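Enzyme subtilase SubTY from Bacillus sp. TY145 (Bacillus sp., PDB 5FFN) probably cleaves peptide bonds in proteins as a calcium-binding serine endopeptidase of the subtilisin-like (subtilase) family. Local coordinates at residues A262-W265 with S270-H273; D126-T131 with K160-V165; A46-Q51 with T79-G84. All blocks are in the same frame, centred on the assembly; numbering follows the deposited sequence. Where two conformers were deposited one is given.

Interaction 1: residues A262-W265 with S270-H273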
loop_
_atom_site.group_PDB
_atom_site.type_symbol
_atom_site.label_atom_id
_atom_site.label_comp_id
_atom_site.label_asym_id
_atom_site.label_seq_id
_atom_site.Cartn_x
_atom_site.Cartn_y
_atom_site.Cartn_z
ATOM N N ALA A 262 -6.340 -12.152 2.617
ATOM C CA ALA A 262 -6.844 -13.176 1.657
ATOM C C ALA A 262 -6.602 -14.599 2.171
ATOM O O ALA A 262 -7.482 -15.487 2.046
ATOM C CB ALA A 262 -6.190 -12.995 0.311
ATOM N N LYS A 263 -5.421 -14.794 2.746
ATOM C CA LYS A 263 -5.007 -16.063 3.345
ATOM C C LYS A 263 -5.944 -16.462 4.485
ATOM O O LYS A 263 -6.437 -17.613 4.508
ATOM C CB LYS A 263 -3.543 -16.013 3.770
ATOM C CG LYS A 263 -2.950 -17.350 4.264
ATOM C CD LYS A 263 -1.542 -17.141 4.802
ATOM C CE LYS A 263 -0.959 -18.392 5.429
ATOM N NZ LYS A 263 -0.843 -19.577 4.496
ATOM N N ILE A 264 -6.215 -15.517 5.393
ATOM C CA ILE A 264 -7.122 -15.733 6.509
ATOM C C ILE A 264 -8.541 -16.045 5.991
ATOM O O ILE A 264 -9.184 -17.031 6.419
ATOM C CB ILE A 264 -7.117 -14.518 7.483
ATOM C CG1 ILE A 264 -5.716 -14.346 8.122
ATOM C CG2 ILE A 264 -8.208 -14.623 8.557
ATOM C CD1 ILE A 264 -5.545 -12.991 8.858
ATOM N N TRP A 265 -8.994 -15.250 5.018
ATOM C CA TRP A 265 -10.364 -15.361 4.529
ATOM C C TRP A 265 -10.622 -16.720 3.862
ATOM O O TRP A 265 -11.671 -17.311 4.043
ATOM C CB TRP A 265 -10.678 -14.244 3.545
ATOM C CG TRP A 265 -12.087 -13.816 3.560
ATOM C CD1 TRP A 265 -13.157 -14.406 4.223
ATOM C CD2 TRP A 265 -12.603 -12.621 2.972
ATOM N NE1 TRP A 265 -14.294 -13.658 4.036
ATOM C CE2 TRP A 265 -13.979 -12.545 3.300
ATOM C CE3 TRP A 265 -12.038 -11.598 2.197
ATOM C CZ2 TRP A 265 -14.790 -11.494 2.873
ATOM C CZ3 TRP A 265 -12.875 -10.571 1.757
ATOM C CH2 TRP A 265 -14.209 -10.523 2.117
ATOM N N SER A 270 -16.551 -18.500 6.061
ATOM C CA SER A 270 -17.790 -18.045 6.710
ATOM C C SER A 270 -17.676 -16.614 7.238
ATOM O O SER A 270 -18.676 -15.987 7.586
ATOM C CB SER A 270 -18.182 -18.979 7.849
ATOM O OG SER A 270 -17.117 -19.155 8.774
ATOM N N LEU A 271 -16.470 -16.070 7.268
ATOM C CA LEU A 271 -16.263 -14.686 7.733
ATOM C C LEU A 271 -16.788 -13.631 6.738
ATOM O O LEU A 271 -16.666 -13.780 5.498
ATOM C CB LEU A 271 -14.780 -14.386 7.937
ATOM C CG LEU A 271 -13.928 -15.215 8.874
ATOM C CD1 LEU A 271 -12.432 -14.720 8.795
ATOM C CD2 LEU A 271 -14.480 -15.150 10.284
ATOM N N SER A 272 -17.297 -12.552 7.312
ATOM C CA SER A 272 -17.547 -11.325 6.598
ATOM C C SER A 272 -16.255 -10.496 6.589
ATOM O O SER A 272 -15.285 -10.756 7.360
ATOM C CB SER A 272 -18.670 -10.522 7.279
ATOM O OG SER A 272 -18.273 -10.067 8.590
ATOM N N HIS A 273 -16.269 -9.469 5.743
ATOM C CA HIS A 273 -15.129 -8.563 5.658
ATOM C C HIS A 273 -14.800 -7.896 7.007
ATOM O O HIS A 273 -13.606 -7.675 7.340
ATOM C CB HIS A 273 -15.355 -7.553 4.535
ATOM C CG HIS A 273 -16.283 -6.437 4.878
ATOM N ND1 HIS A 273 -17.533 -6.645 5.402
ATOM C CD2 HIS A 273 -16.159 -5.095 4.712
ATOM C CE1 HIS A 273 -18.101 -5.468 5.630
ATOM N NE2 HIS A 273 -17.300 -4.514 5.186
#
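I264 makes the first touch across the loop: its CG2 methyl lies 4.2 Å from CD1 of L271, whose CG sits beside the backbone N (chi1 -57°) and so sends CD1 toward the isoleucine. I264 also packs against L276 and L280 of helix 273-286. W265, next along helix 250-267, carries most of the contact. Its indole NE1 gives a hydrogen bond to the backbone O of L271, with NE1 to O at 2.8 Å and the N-H...O angle 156°. The oxygen lies at the ring edge, close to the indole plane, whereas NE1 stands well above the plane of the L271 carbonyl, 49° out of it. Beside this bond, CD1 of W265 meets CB of L271 at 4.1 Å, and at the far end of the indole CH2 lies 4.0 Å from CB of H273. Residues 270-273 lead into helix 273-286, with S272 at its N-cap position. Replacing W265 with a phenylalanine would probably leave the L271 carbonyl without its indole donor and open a gap beside CB of H273. V136, I29 and L276 also touch W265, so one largely apolar side chain joins central sheet, helix 273-286 and loop, and its single N-H supplies a backbone carbonyl with a donor.

Interaction 2: residues D126-T131 with K160-V165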
loop_
_atom_site.group_PDB
_atom_site.type_symbol
_atom_site.label_atom_id
_atom_site.label_comp_id
_atom_site.label_asym_id
_atom_site.label_seq_id
_atom_site.Cartn_x
_atom_site.Cartn_y
_atom_site.Cartn_z
ATOM N N ASP A 126 -19.290 -3.143 -6.972
ATOM C CA ASP A 126 -20.363 -3.595 -7.863
ATOM C C ASP A 126 -20.078 -4.991 -8.394
ATOM O O ASP A 126 -20.971 -5.837 -8.404
ATOM C CB ASP A 126 -20.564 -2.596 -8.988
ATOM C CG ASP A 126 -21.245 -1.316 -8.524
ATOM O OD1 ASP A 126 -21.851 -1.271 -7.450
ATOM O OD2 ASP A 126 -21.191 -0.319 -9.254
ATOM N N GLU A 127 -18.833 -5.243 -8.779
ATOM C CA GLU A 127 -18.414 -6.562 -9.252
ATOM C C GLU A 127 -18.541 -7.596 -8.141
ATOM O O GLU A 127 -18.982 -8.732 -8.383
ATOM C CB GLU A 127 -16.985 -6.540 -9.781
ATOM C CG GLU A 127 -16.834 -5.791 -11.091
ATOM C CD GLU A 127 -17.456 -6.541 -12.255
ATOM O OE1 GLU A 127 -17.020 -7.654 -12.570
ATOM O OE2 GLU A 127 -18.413 -6.004 -12.814
ATOM N N ALA A 128 -18.140 -7.204 -6.932
ATOM C CA ALA A 128 -18.240 -8.090 -5.765
ATOM C C ALA A 128 -19.679 -8.482 -5.462
ATOM O O ALA A 128 -19.988 -9.667 -5.260
ATOM C CB ALA A 128 -17.547 -7.434 -4.504
ATOM N N SER A 129 -20.568 -7.502 -5.446
ATOM C CA SER A 129 -21.958 -7.789 -5.186
ATOM C C SER A 129 -22.549 -8.653 -6.293
ATOM O O SER A 129 -23.330 -9.558 -6.007
ATOM C CB SER A 129 -22.761 -6.507 -5.042
ATOM O OG SER A 129 -22.449 -5.575 -6.058
ATOM N N ARG A 130 -22.198 -8.380 -7.541
ATOM C CA ARG A 130 -22.805 -9.115 -8.667
ATOM C C ARG A 130 -22.375 -10.575 -8.637
ATOM O O ARG A 130 -23.213 -11.486 -8.730
ATOM C CB ARG A 130 -22.430 -8.500 -10.010
ATOM C CG ARG A 130 -23.241 -9.120 -11.158
ATOM C CD ARG A 130 -22.855 -8.540 -12.468
ATOM N NE ARG A 130 -21.608 -9.156 -12.896
ATOM C CZ ARG A 130 -20.445 -8.558 -12.895
ATOM N NH1 ARG A 130 -20.366 -7.282 -12.503
ATOM N NH2 ARG A 130 -19.366 -9.240 -13.304
ATOM N N THR A 131 -21.087 -10.801 -8.429
ATOM C CA THR A 131 -20.452 -12.140 -8.538
ATOM C C THR A 131 -20.471 -12.934 -7.226
ATOM O O THR A 131 -20.067 -14.105 -7.208
ATOM C CB THR A 131 -19.003 -12.025 -8.955
ATOM O OG1 THR A 131 -18.252 -11.347 -7.929
ATOM C CG2 THR A 131 -18.872 -11.301 -10.305
ATOM N N LYS A 160 -20.758 -2.638 0.970
ATOM C CA LYS A 160 -21.054 -3.812 0.158
ATOM C C LYS A 160 -20.122 -5.026 0.458
ATOM O O LYS A 160 -20.040 -5.970 -0.345
ATOM C CB LYS A 160 -21.020 -3.427 -1.324
ATOM C CG LYS A 160 -22.132 -2.433 -1.726
ATOM C CD LYS A 160 -21.907 -1.893 -3.110
ATOM C CE LYS A 160 -23.082 -2.096 -4.025
ATOM N NZ LYS A 160 -23.296 -3.506 -4.295
ATOM N N GLY A 161 -19.501 -5.032 1.647
ATOM C CA GLY A 161 -18.746 -6.188 2.158
ATOM C C GLY A 161 -17.354 -6.417 1.595
ATOM O O GLY A 161 -16.858 -7.554 1.601
ATOM N N VAL A 162 -16.750 -5.360 1.035
ATOM C CA VAL A 162 -15.390 -5.406 0.473
ATOM C C VAL A 162 -14.419 -4.837 1.520
ATOM O O VAL A 162 -14.666 -3.749 2.069
ATOM C CB VAL A 162 -15.266 -4.554 -0.829
ATOM C CG1 VAL A 162 -13.818 -4.540 -1.340
ATOM C CG2 VAL A 162 -16.183 -5.096 -1.941
ATOM N N LEU A 163 -13.365 -5.580 1.842
ATOM C CA LEU A 163 -12.341 -5.087 2.778
ATOM C C LEU A 163 -11.430 -4.117 2.009
ATOM O O LEU A 163 -11.007 -4.416 0.891
ATOM C CB LEU A 163 -11.496 -6.234 3.305
ATOM C CG LEU A 163 -10.484 -5.852 4.381
ATOM C CD1 LEU A 163 -11.220 -5.383 5.635
ATOM C CD2 LEU A 163 -9.585 -7.005 4.666
ATOM N N ILE A 164 -11.102 -2.989 2.617
ATOM C CA ILE A 164 -10.193 -2.013 2.015
ATOM C C ILE A 164 -8.926 -1.902 2.879
ATOM O O ILE A 164 -8.989 -1.539 4.075
ATOM C CB ILE A 164 -10.848 -0.589 1.825
ATOM C CG1 ILE A 164 -12.093 -0.648 0.909
ATOM C CG2 ILE A 164 -9.882 0.384 1.209
ATOM C CD1 ILE A 164 -13.337 -0.662 1.661
ATOM N N VAL A 165 -7.807 -2.142 2.226
ATOM C CA VAL A 165 -6.493 -2.061 2.842
ATOM C C VAL A 165 -5.667 -1.029 2.074
ATOM O O VAL A 165 -5.597 -1.085 0.840
ATOM C CB VAL A 165 -5.802 -3.452 2.851
ATOM C CG1 VAL A 165 -4.475 -3.341 3.587
ATOM C CG2 VAL A 165 -6.679 -4.526 3.528
HETATM O O HOH W 1 -24.075 -3.000 -7.110
#
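K160 sets its CG beside the backbone N (chi1 -65°) and then bends at chi3 and chi4, a course that carries NZ over to the last turn of helix 114-131. S129 answers with OG placed between its own backbone N and carbonyl carbon (chi1 46°), turned to the same spot. The two ends meet in a weak hydrogen bond from K160 NZ to S129 OG, 2.8 Å long. D126, one turn earlier on the helix, crosses the lysine chain at a slant, with OD1 3.7 Å from CE of K160. Its charge stays beyond salt-bridge range of the ammonium group, and a water spans the interval: it donates to D126 OD1 at 2.8 Å and accepts from K160 NZ at 3.0 Å. The same OD1 is hydrogen-bonded to the hydroxyl of Y156, so the carboxylate is tied to helix 148-159 as well.

That helix ends in a Schellman motif whose C' residue is G161, and the chain then turns into strand 163-167. Strand 134-142, helix 148-159 and strand 163-167 thus form a beta-alpha-beta crossover between parallel neighbours of the subtilase sheet, and helix 114-131 packs beside it. Further in, the contact becomes apolar: CB of A128 meets CG2 of V162 at 3.7 Å. V162 also touches V124 of helix 114-131 and I137 of strand 134-142, while A128 rests on V135.

Interaction 3: residues A46-Q51 with T79-G84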
loop_
_atom_site.group_PDB
_atom_site.type_symbol
_atom_site.label_atom_id
_atom_site.label_comp_id
_atom_site.label_asym_id
_atom_site.label_seq_id
_atom_site.Cartn_x
_atom_site.Cartn_y
_atom_site.Cartn_z
ATOM N N ALA A 46 1.202 -15.620 -13.648
ATOM C CA ALA A 46 0.447 -16.152 -14.743
ATOM C C ALA A 46 -0.735 -16.923 -14.256
ATOM O O ALA A 46 -0.618 -17.718 -13.333
ATOM C CB ALA A 46 1.344 -17.013 -15.638
ATOM N N GLY A 47 -1.881 -16.654 -14.871
ATOM C CA GLY A 47 -3.130 -17.344 -14.581
ATOM C C GLY A 47 -3.859 -16.837 -13.354
ATOM O O GLY A 47 -4.993 -17.270 -13.057
ATOM N N SER A 48 -3.274 -15.864 -12.668
ATOM C CA SER A 48 -3.930 -15.309 -11.472
ATOM C C SER A 48 -4.954 -14.231 -11.779
ATOM O O SER A 48 -5.931 -14.087 -11.048
ATOM C CB SER A 48 -2.897 -14.768 -10.472
ATOM O OG SER A 48 -2.136 -13.677 -10.987
ATOM N N ALA A 49 -4.761 -13.504 -12.872
ATOM C CA ALA A 49 -5.646 -12.372 -13.188
ATOM C C ALA A 49 -6.984 -12.818 -13.716
ATOM O O ALA A 49 -7.064 -13.316 -14.847
ATOM C CB ALA A 49 -4.968 -11.437 -14.183
ATOM N N GLU A 50 -8.033 -12.645 -12.935
ATOM C CA GLU A 50 -9.387 -12.878 -13.387
ATOM C C GLU A 50 -10.084 -11.650 -13.938
ATOM O O GLU A 50 -11.122 -11.769 -14.604
ATOM C CB GLU A 50 -10.242 -13.521 -12.283
ATOM C CG GLU A 50 -9.788 -14.959 -12.078
ATOM C CD GLU A 50 -10.583 -15.778 -11.095
ATOM O OE1 GLU A 50 -11.321 -15.201 -10.263
ATOM O OE2 GLU A 50 -10.442 -17.042 -11.188
ATOM N N GLN A 51 -9.608 -10.467 -13.555
ATOM C CA GLN A 51 -10.093 -9.203 -14.148
ATOM C C GLN A 51 -8.879 -8.328 -14.436
ATOM O O GLN A 51 -7.862 -8.394 -13.741
ATOM C CB GLN A 51 -11.114 -8.457 -13.277
ATOM C CG GLN A 51 -12.386 -9.199 -12.905
ATOM C CD GLN A 51 -13.509 -8.289 -12.513
ATOM O OE1 GLN A 51 -13.390 -7.070 -12.582
ATOM N NE2 GLN A 51 -14.631 -8.870 -12.073
ATOM N N THR A 79 3.632 -9.223 -4.106
ATOM C CA THR A 79 3.713 -9.367 -2.641
ATOM C C THR A 79 2.432 -10.015 -2.173
ATOM O O THR A 79 2.457 -10.890 -1.293
ATOM C CB THR A 79 4.017 -7.994 -1.966
ATOM O OG1 THR A 79 5.340 -7.515 -2.318
ATOM C CG2 THR A 79 3.927 -8.103 -0.441
ATOM N N VAL A 80 1.296 -9.642 -2.790
ATOM C CA VAL A 80 0.031 -10.242 -2.429
ATOM C C VAL A 80 0.022 -11.749 -2.745
ATOM O O VAL A 80 -0.379 -12.600 -1.907
ATOM C CB VAL A 80 -1.155 -9.589 -3.157
ATOM C CG1 VAL A 80 -2.458 -10.277 -2.825
ATOM C CG2 VAL A 80 -1.301 -8.117 -2.791
ATOM N N LEU A 81 0.392 -12.072 -3.979
ATOM C CA LEU A 81 0.001 -13.374 -4.490
ATOM C C LEU A 81 0.918 -14.041 -5.517
ATOM O O LEU A 81 0.449 -14.971 -6.169
ATOM C CB LEU A 81 -1.461 -13.355 -4.953
ATOM C CG LEU A 81 -1.930 -12.199 -5.864
ATOM C CD1 LEU A 81 -1.196 -12.190 -7.214
ATOM C CD2 LEU A 81 -3.412 -12.276 -6.096
ATOM N N ALA A 82 2.172 -13.617 -5.644
ATOM C CA ALA A 82 3.078 -14.346 -6.574
ATOM C C ALA A 82 3.149 -15.814 -6.104
ATOM O O ALA A 82 3.157 -16.121 -4.881
ATOM C CB ALA A 82 4.441 -13.739 -6.622
ATOM N N HIS A 83 3.207 -16.723 -7.082
ATOM C CA HIS A 83 3.014 -18.144 -6.796
ATOM C C HIS A 83 4.203 -19.055 -7.205
ATOM O O HIS A 83 4.032 -20.258 -7.273
ATOM C CB HIS A 83 1.691 -18.617 -7.416
ATOM C CG HIS A 83 1.574 -18.346 -8.885
ATOM N ND1 HIS A 83 2.603 -18.605 -9.764
ATOM C CD2 HIS A 83 0.561 -17.844 -9.624
ATOM C CE1 HIS A 83 2.222 -18.282 -10.985
ATOM N NE2 HIS A 83 0.995 -17.802 -10.928
ATOM N N GLY A 84 5.363 -18.464 -7.424
ATOM C CA GLY A 84 6.620 -19.155 -7.710
ATOM C C GLY A 84 6.772 -19.626 -9.157
ATOM O O GLY A 84 7.817 -20.162 -9.518
#
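The hydrogen bond between H83 and A46 is the main polar tie of this contact. H83 donates from NE2 to the backbone O of A46, with NE2 and O 2.9 Å apart and an N-H...O angle of 153°. The oxygen sits at the imidazole edge, and NE2 is tilted 24° from the plane of the A46 carbonyl. Placing CG between the backbone N and the carbonyl carbon (chi1 55°) turns the ring of H83 across to the other loop. The second ring nitrogen, ND1, is hydrogen-bonded to the backbone N of G85; with both nitrogens engaged, the ring is probably held against flipping.

Van der Waals contact is slight by comparison. In one of its two modelled conformers, S48 has its OG 4.2 Å from CD1 of L81 and hydrogen-bonded to the backbone O of L45. The leucine also packs on L45, and L100 of strand 99-104 is a neighbour common to both side chains.

The contact joins the loop leading into strand 49-54 to the C-terminal part of helix 72-81 and the residues that follow. In the subtilase fold this helix starts at the histidine of the Ser-His-Asp triad, here probably H72, so the contact lies toward the other end of the helix.

Overall arrangement
Along the chain the three contacts come in series: interaction 3 closes first, then interaction 2, then interaction 1. The centres of interactions 1 and 2 lie about 13 Å apart. Those of interactions 1 and 3 are about 18 Å apart, and those of interactions 2 and 3 about 19 Å. Interactions 1 and 3 do not touch, but interaction 2 meets both: H273 packs on G161 and V162, while Q51 reaches E127 through a probable hydrogen bond between NE2 and OE1. Strands 49-54 and 163-167 belong to the same mixed sheet, on which W265 of helix 250-267 also rests. As a worked example, the set illustrates how a subtilase fastens helices and connecting loops around one central sheet by small contacts.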